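Local coordinates for protein packaging enzyme P4 (Pseudomonas phage phi6, PDB 4BLO) that probably packages viral RNA into phage capsids as a ring-forming, RecA-like helicase that draws its energy from nucleoside triphosphate hydrolysis, at residues L[70-76]-L[167-172]; L[142-146]-L[181-185]. All coordinates share one frame; numbering follows the deposited sequence.

Contact 1 (L[70-76]-L[167-172]); sequences LKDTAIF and LDEMLI
Ile75 and Phe76 lie against the first turns of helix 167-179, meeting Asp168, Leu171 and Ile172, so that a loop covers the start of one helix of the RecA-like P-loop ATPase fold. With its outer part extended (chi2 179°), Ile75 runs antiparallel past Ile172, and its CD1 rests 3.8 Å from Ile172 CG1. Leu171 lies crosswise to this branch, bringing its CB 3.8 Å from the same Ile75 CD1. The other branch of Ile75, CG2, sits over the centre of one face of the Phe76 ring. The far end of that ring points at the helix and lies against two leucines one turn apart: Phe76 CZ is 3.7 Å from Leu171 CD1, while CE2 lies 3.9 Å from Leu167 CD2, both met obliquely. Leu93 of a neighbouring subunit also packs on Phe76, which puts this end of the contact at a subunit boundary.

Between these apolar groups stands Asp168. With CG beside its own backbone N (chi1 -67°), its carboxylate extends toward the loop, and OD2 accepts a weak hydrogen bond from Ile75 N at 3.3 Å. Its place in the first turn of the helix would probably favour the negative charge. One residue on, Glu169 passes Thr73 at a slant; its OE2 lies nearest the Thr73 methyl CG2, whereas OE1 takes the backbone N-H of Ser165. At the far end of the loop segment, Leu70 and Ile172 meet methyl to methyl, CD1 to CD1, at 4.2 Å.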
loop_
_atom_site.group_PDB
_atom_site.type_symbol
_atom_site.label_atom_id
_atom_site.label_comp_id
_atom_site.label_asym_id
_atom_site.label_seq_id
_atom_site.Cartn_x
_atom_site.Cartn_y
_atom_site.Cartn_z
ATOM N N LEU L 70 -24.083 -32.076 3.803
ATOM C CA LEU L 70 -24.204 -31.604 2.410
ATOM C C LEU L 70 -23.017 -32.028 1.545
ATOM O O LEU L 70 -21.888 -32.043 2.043
ATOM C CB LEU L 70 -24.343 -30.069 2.372
ATOM C CG LEU L 70 -25.391 -29.435 3.293
ATOM C CD1 LEU L 70 -24.994 -28.024 3.665
ATOM C CD2 LEU L 70 -26.782 -29.475 2.675
ATOM N N LYS L 71 -23.263 -32.349 0.248
ATOM C CA LYS L 71 -22.195 -32.743 -0.689
ATOM C C LYS L 71 -21.285 -31.542 -1.007
ATOM O O LYS L 71 -20.064 -31.705 -1.115
ATOM C CB LYS L 71 -22.760 -33.366 -1.973
ATOM C CG LYS L 71 -22.907 -34.887 -1.876
ATOM C CD LYS L 71 -22.661 -35.570 -3.220
ATOM C CE LYS L 71 -22.738 -37.078 -3.131
ATOM N NZ LYS L 71 -22.495 -37.732 -4.446
ATOM N N ASP L 72 -21.888 -30.342 -1.103
ATOM C CA ASP L 72 -21.187 -29.075 -1.290
ATOM C C ASP L 72 -21.715 -28.040 -0.283
ATOM O O ASP L 72 -22.927 -27.863 -0.132
ATOM C CB ASP L 72 -21.281 -28.568 -2.739
ATOM C CG ASP L 72 -20.467 -27.307 -3.018
ATOM O OD1 ASP L 72 -19.299 -27.251 -2.589
ATOM O OD2 ASP L 72 -20.994 -26.391 -3.702
ATOM N N THR L 73 -20.778 -27.383 0.412
ATOM C CA THR L 73 -20.991 -26.402 1.476
ATOM C C THR L 73 -20.994 -24.923 0.973
ATOM O O THR L 73 -21.104 -24.014 1.788
ATOM C CB THR L 73 -19.892 -26.592 2.552
ATOM O OG1 THR L 73 -18.612 -26.566 1.917
ATOM C CG2 THR L 73 -20.035 -27.898 3.338
ATOM N N ALA L 74 -20.906 -24.691 -0.347
ATOM C CA ALA L 74 -20.883 -23.339 -0.921
ATOM C C ALA L 74 -22.236 -22.619 -0.795
ATOM O O ALA L 74 -23.268 -23.212 -1.092
ATOM C CB ALA L 74 -20.459 -23.404 -2.375
ATOM N N ILE L 75 -22.224 -21.358 -0.306
ATOM C CA ILE L 75 -23.408 -20.509 -0.148
ATOM C C ILE L 75 -23.308 -19.339 -1.149
ATOM O O ILE L 75 -24.327 -18.864 -1.652
ATOM C CB ILE L 75 -23.582 -20.035 1.338
ATOM C CG1 ILE L 75 -25.055 -20.041 1.782
ATOM C CG2 ILE L 75 -22.884 -18.693 1.659
ATOM C CD1 ILE L 75 -25.302 -19.612 3.264
ATOM N N PHE L 76 -22.074 -18.889 -1.447
ATOM C CA PHE L 76 -21.821 -17.776 -2.356
ATOM C C PHE L 76 -21.646 -18.289 -3.782
ATOM O O PHE L 76 -20.878 -19.227 -4.016
ATOM C CB PHE L 76 -20.604 -16.965 -1.893
ATOM C CG PHE L 76 -20.779 -16.289 -0.555
ATOM C CD1 PHE L 76 -21.716 -15.274 -0.384
ATOM C CD2 PHE L 76 -19.985 -16.642 0.525
ATOM C CE1 PHE L 76 -21.871 -14.649 0.856
ATOM C CE2 PHE L 76 -20.141 -16.024 1.768
ATOM C CZ PHE L 76 -21.078 -15.030 1.925
ATOM N N LEU L 167 -16.653 -19.651 5.928
ATOM C CA LEU L 167 -17.652 -18.607 6.205
ATOM C C LEU L 167 -19.033 -19.075 5.716
ATOM O O LEU L 167 -20.041 -18.800 6.369
ATOM C CB LEU L 167 -17.257 -17.267 5.546
ATOM C CG LEU L 167 -18.289 -16.113 5.635
ATOM C CD1 LEU L 167 -18.527 -15.666 7.072
ATOM C CD2 LEU L 167 -17.884 -14.946 4.769
ATOM N N ASP L 168 -19.057 -19.809 4.574
ATOM C CA ASP L 168 -20.259 -20.401 3.984
ATOM C C ASP L 168 -20.945 -21.305 5.015
ATOM O O ASP L 168 -22.151 -21.157 5.242
ATOM C CB ASP L 168 -19.910 -21.202 2.714
ATOM C CG ASP L 168 -19.412 -20.412 1.525
ATOM O OD1 ASP L 168 -19.350 -19.184 1.617
ATOM O OD2 ASP L 168 -19.049 -21.032 0.517
ATOM N N GLU L 169 -20.157 -22.205 5.664
ATOM C CA GLU L 169 -20.618 -23.117 6.705
ATOM C C GLU L 169 -21.205 -22.348 7.896
ATOM O O GLU L 169 -22.263 -22.738 8.393
ATOM C CB GLU L 169 -19.477 -24.032 7.181
ATOM C CG GLU L 169 -19.102 -25.134 6.202
ATOM C CD GLU L 169 -17.790 -25.846 6.451
ATOM O OE1 GLU L 169 -17.103 -25.504 7.442
ATOM O OE2 GLU L 169 -17.425 -26.726 5.637
ATOM N N MET L 170 -20.553 -21.243 8.330
ATOM C CA MET L 170 -21.032 -20.436 9.456
ATOM C C MET L 170 -22.435 -19.902 9.196
ATOM O O MET L 170 -23.316 -20.069 10.041
ATOM C CB MET L 170 -20.086 -19.273 9.761
ATOM C CG MET L 170 -20.337 -18.671 11.124
ATOM S SD MET L 170 -19.914 -16.924 11.185
ATOM C CE MET L 170 -21.312 -16.206 10.295
ATOM N N LEU L 171 -22.644 -19.286 8.022
ATOM C CA LEU L 171 -23.928 -18.719 7.626
ATOM C C LEU L 171 -24.995 -19.804 7.466
ATOM O O LEU L 171 -26.128 -19.574 7.881
ATOM C CB LEU L 171 -23.787 -17.892 6.341
ATOM C CG LEU L 171 -22.904 -16.632 6.448
ATOM C CD1 LEU L 171 -22.548 -16.111 5.087
ATOM C CD2 LEU L 171 -23.581 -15.544 7.266
ATOM N N ILE L 172 -24.629 -20.990 6.932
ATOM C CA ILE L 172 -25.549 -22.120 6.761
ATOM C C ILE L 172 -26.140 -22.521 8.124
ATOM O O ILE L 172 -27.363 -22.599 8.254
ATOM C CB ILE L 172 -24.845 -23.322 6.068
ATOM C CG1 ILE L 172 -24.691 -23.077 4.567
ATOM C CG2 ILE L 172 -25.601 -24.629 6.300
ATOM C CD1 ILE L 172 -23.709 -23.995 3.893
#

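Contact 2 (L[142-146]-L[181-185]); sequences PDVLI and GFNVA
Asn183 O is gripped by two successive backbone amides, Asp143 N and Val144 N, where two parallel strands of the RecA-like sheet begin to pair. The bond from Val144 N is the straighter one, 3.1 Å to Asn183 O with 169° at the hydrogen. Asp143 N comes closer, 2.8 Å from Asn183 O, but bends and counts as weak. Asp143 pays the bond back through its side chain: with CG swung away from the carbonyl carbon (chi1 -55°), OD2 receives Asn183 N at 2.9 Å, from above the carboxylate plane rather than within it. This reciprocal pair stands beside the first bond of the parallel ladder, Val144 N to Asn183 O. The ladder goes on with Ala185 N giving to Val144 O at 3.0 Å and Ile146 N to Ala185 O at 2.8 Å, each donor nitrogen lying close to the line of the carbonyl it meets.

Val144 and Val184 share one face of the sheet. On it Ile146 CD1 approaches Val184 CG1 to 3.6 Å, the two side chains slanting over one another. Nearer Gly181, Val144 CG2 meets the Phe182 ring obliquely, while Asp143 CB lies at the edge of that ring, near its plane; His9 stacks with the ring as well. The other face carries Leu145 and Ala185, and Ala185 CB is 3.7 Å from Pro142 CB.

Gly181, in a Schellman motif, ends helix 167-179 and turns the chain into the strand. That helix covers the valine face through Val173, Cys174 and Leu177, and Leu136 of helix 132-140 packs on Pro142, Leu145 and Ala185; strand 144-147 lies between 161-163 and 184-187, with 226-231 beyond.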
loop_
_atom_site.group_PDB
_atom_site.type_symbol
_atom_site.label_atom_id
_atom_site.label_comp_id
_atom_site.label_asym_id
_atom_site.label_seq_id
_atom_site.Cartn_x
_atom_site.Cartn_y
_atom_site.Cartn_z
ATOM N N PRO L 142 -25.689 -21.156 25.042
ATOM C CA PRO L 142 -26.351 -21.301 23.721
ATOM C C PRO L 142 -26.806 -22.721 23.386
ATOM O O PRO L 142 -26.218 -23.668 23.890
ATOM C CB PRO L 142 -25.293 -20.854 22.741
ATOM C CG PRO L 142 -24.072 -20.635 23.571
ATOM C CD PRO L 142 -24.234 -20.959 24.931
ATOM N N ASP L 143 -27.840 -22.852 22.526
ATOM C CA ASP L 143 -28.358 -24.154 22.107
ATOM C C ASP L 143 -27.367 -24.843 21.159
ATOM O O ASP L 143 -27.121 -26.037 21.298
ATOM C CB ASP L 143 -29.749 -24.053 21.443
ATOM C CG ASP L 143 -30.827 -23.355 22.253
ATOM O OD1 ASP L 143 -30.692 -23.279 23.492
ATOM O OD2 ASP L 143 -31.814 -22.889 21.644
ATOM N N VAL L 144 -26.816 -24.086 20.202
ATOM C CA VAL L 144 -25.840 -24.562 19.222
ATOM C C VAL L 144 -24.577 -23.685 19.342
ATOM O O VAL L 144 -24.668 -22.463 19.261
ATOM C CB VAL L 144 -26.447 -24.560 17.781
ATOM C CG1 VAL L 144 -25.412 -24.972 16.740
ATOM C CG2 VAL L 144 -27.676 -25.472 17.694
ATOM N N LEU L 145 -23.417 -24.306 19.546
ATOM C CA LEU L 145 -22.146 -23.599 19.660
ATOM C C LEU L 145 -21.265 -23.891 18.444
ATOM O O LEU L 145 -20.708 -24.986 18.333
ATOM C CB LEU L 145 -21.415 -23.950 20.983
ATOM C CG LEU L 145 -19.956 -23.454 21.157
ATOM C CD1 LEU L 145 -19.871 -21.946 21.348
ATOM C CD2 LEU L 145 -19.282 -24.172 22.299
ATOM N N ILE L 146 -21.161 -22.903 17.526
ATOM C CA ILE L 146 -20.320 -22.999 16.337
ATOM C C ILE L 146 -18.919 -22.647 16.763
ATOM O O ILE L 146 -18.695 -21.579 17.346
ATOM C CB ILE L 146 -20.813 -22.117 15.159
ATOM C CG1 ILE L 146 -22.238 -22.514 14.695
ATOM C CG2 ILE L 146 -19.789 -22.116 13.984
ATOM C CD1 ILE L 146 -22.861 -21.502 13.797
ATOM N N GLY L 181 -35.522 -21.338 15.279
ATOM C CA GLY L 181 -35.717 -20.901 16.656
ATOM C C GLY L 181 -34.587 -21.206 17.613
ATOM O O GLY L 181 -34.647 -20.779 18.770
ATOM N N PHE L 182 -33.539 -21.913 17.140
ATOM C CA PHE L 182 -32.382 -22.255 17.959
ATOM C C PHE L 182 -31.562 -21.045 18.317
ATOM O O PHE L 182 -31.444 -20.126 17.510
ATOM C CB PHE L 182 -31.472 -23.272 17.246
ATOM C CG PHE L 182 -32.037 -24.662 17.167
ATOM C CD1 PHE L 182 -31.980 -25.514 18.262
ATOM C CD2 PHE L 182 -32.628 -25.120 16.001
ATOM C CE1 PHE L 182 -32.516 -26.804 18.194
ATOM C CE2 PHE L 182 -33.157 -26.403 15.928
ATOM C CZ PHE L 182 -33.099 -27.240 17.026
ATOM N N ASN L 183 -30.970 -21.064 19.512
ATOM C CA ASN L 183 -30.074 -20.024 19.996
ATOM C C ASN L 183 -28.672 -20.398 19.569
ATOM O O ASN L 183 -28.006 -21.222 20.218
ATOM C CB ASN L 183 -30.193 -19.866 21.505
ATOM C CG ASN L 183 -31.512 -19.301 21.965
ATOM O OD1 ASN L 183 -31.975 -19.598 23.065
ATOM N ND2 ASN L 183 -32.127 -18.449 21.161
ATOM N N VAL L 184 -28.255 -19.836 18.422
ATOM C CA VAL L 184 -26.975 -20.106 17.772
ATOM C C VAL L 184 -25.929 -19.092 18.224
ATOM O O VAL L 184 -26.220 -17.897 18.324
ATOM C CB VAL L 184 -27.126 -20.127 16.225
ATOM C CG1 VAL L 184 -25.816 -20.475 15.540
ATOM C CG2 VAL L 184 -28.206 -21.107 15.788
ATOM N N ALA L 185 -24.698 -19.585 18.485
ATOM C CA ALA L 185 -23.550 -18.770 18.867
ATOM C C ALA L 185 -22.330 -19.146 18.060
ATOM O O ALA L 185 -22.164 -20.319 17.723
ATOM C CB ALA L 185 -23.264 -18.933 20.340
#

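Overall arrangement
Helix 167-179 links the two contacts: contact 1 lies on its first turns, and the chain leaving its far end supplies the second strand of contact 2. Their centres are about 17 Å apart, yet they touch where Met170 O comes within 4.0 Å of Ile146 CD1. The helix belongs to the beta-alpha-beta crossover from strand 161-163 to strand 184-187, which passes strand 144-147. Contact 2 is the one near the nucleotide: the Leu145 side chain is about 9 Å from bound calcium and about 10 Å from ADP, packed on helix 132-140, which begins at the P-loop residues Lys132 and Ser133 of the ADP pocket. Contact 1 instead borders a neighbouring subunit of the six-chain assembly.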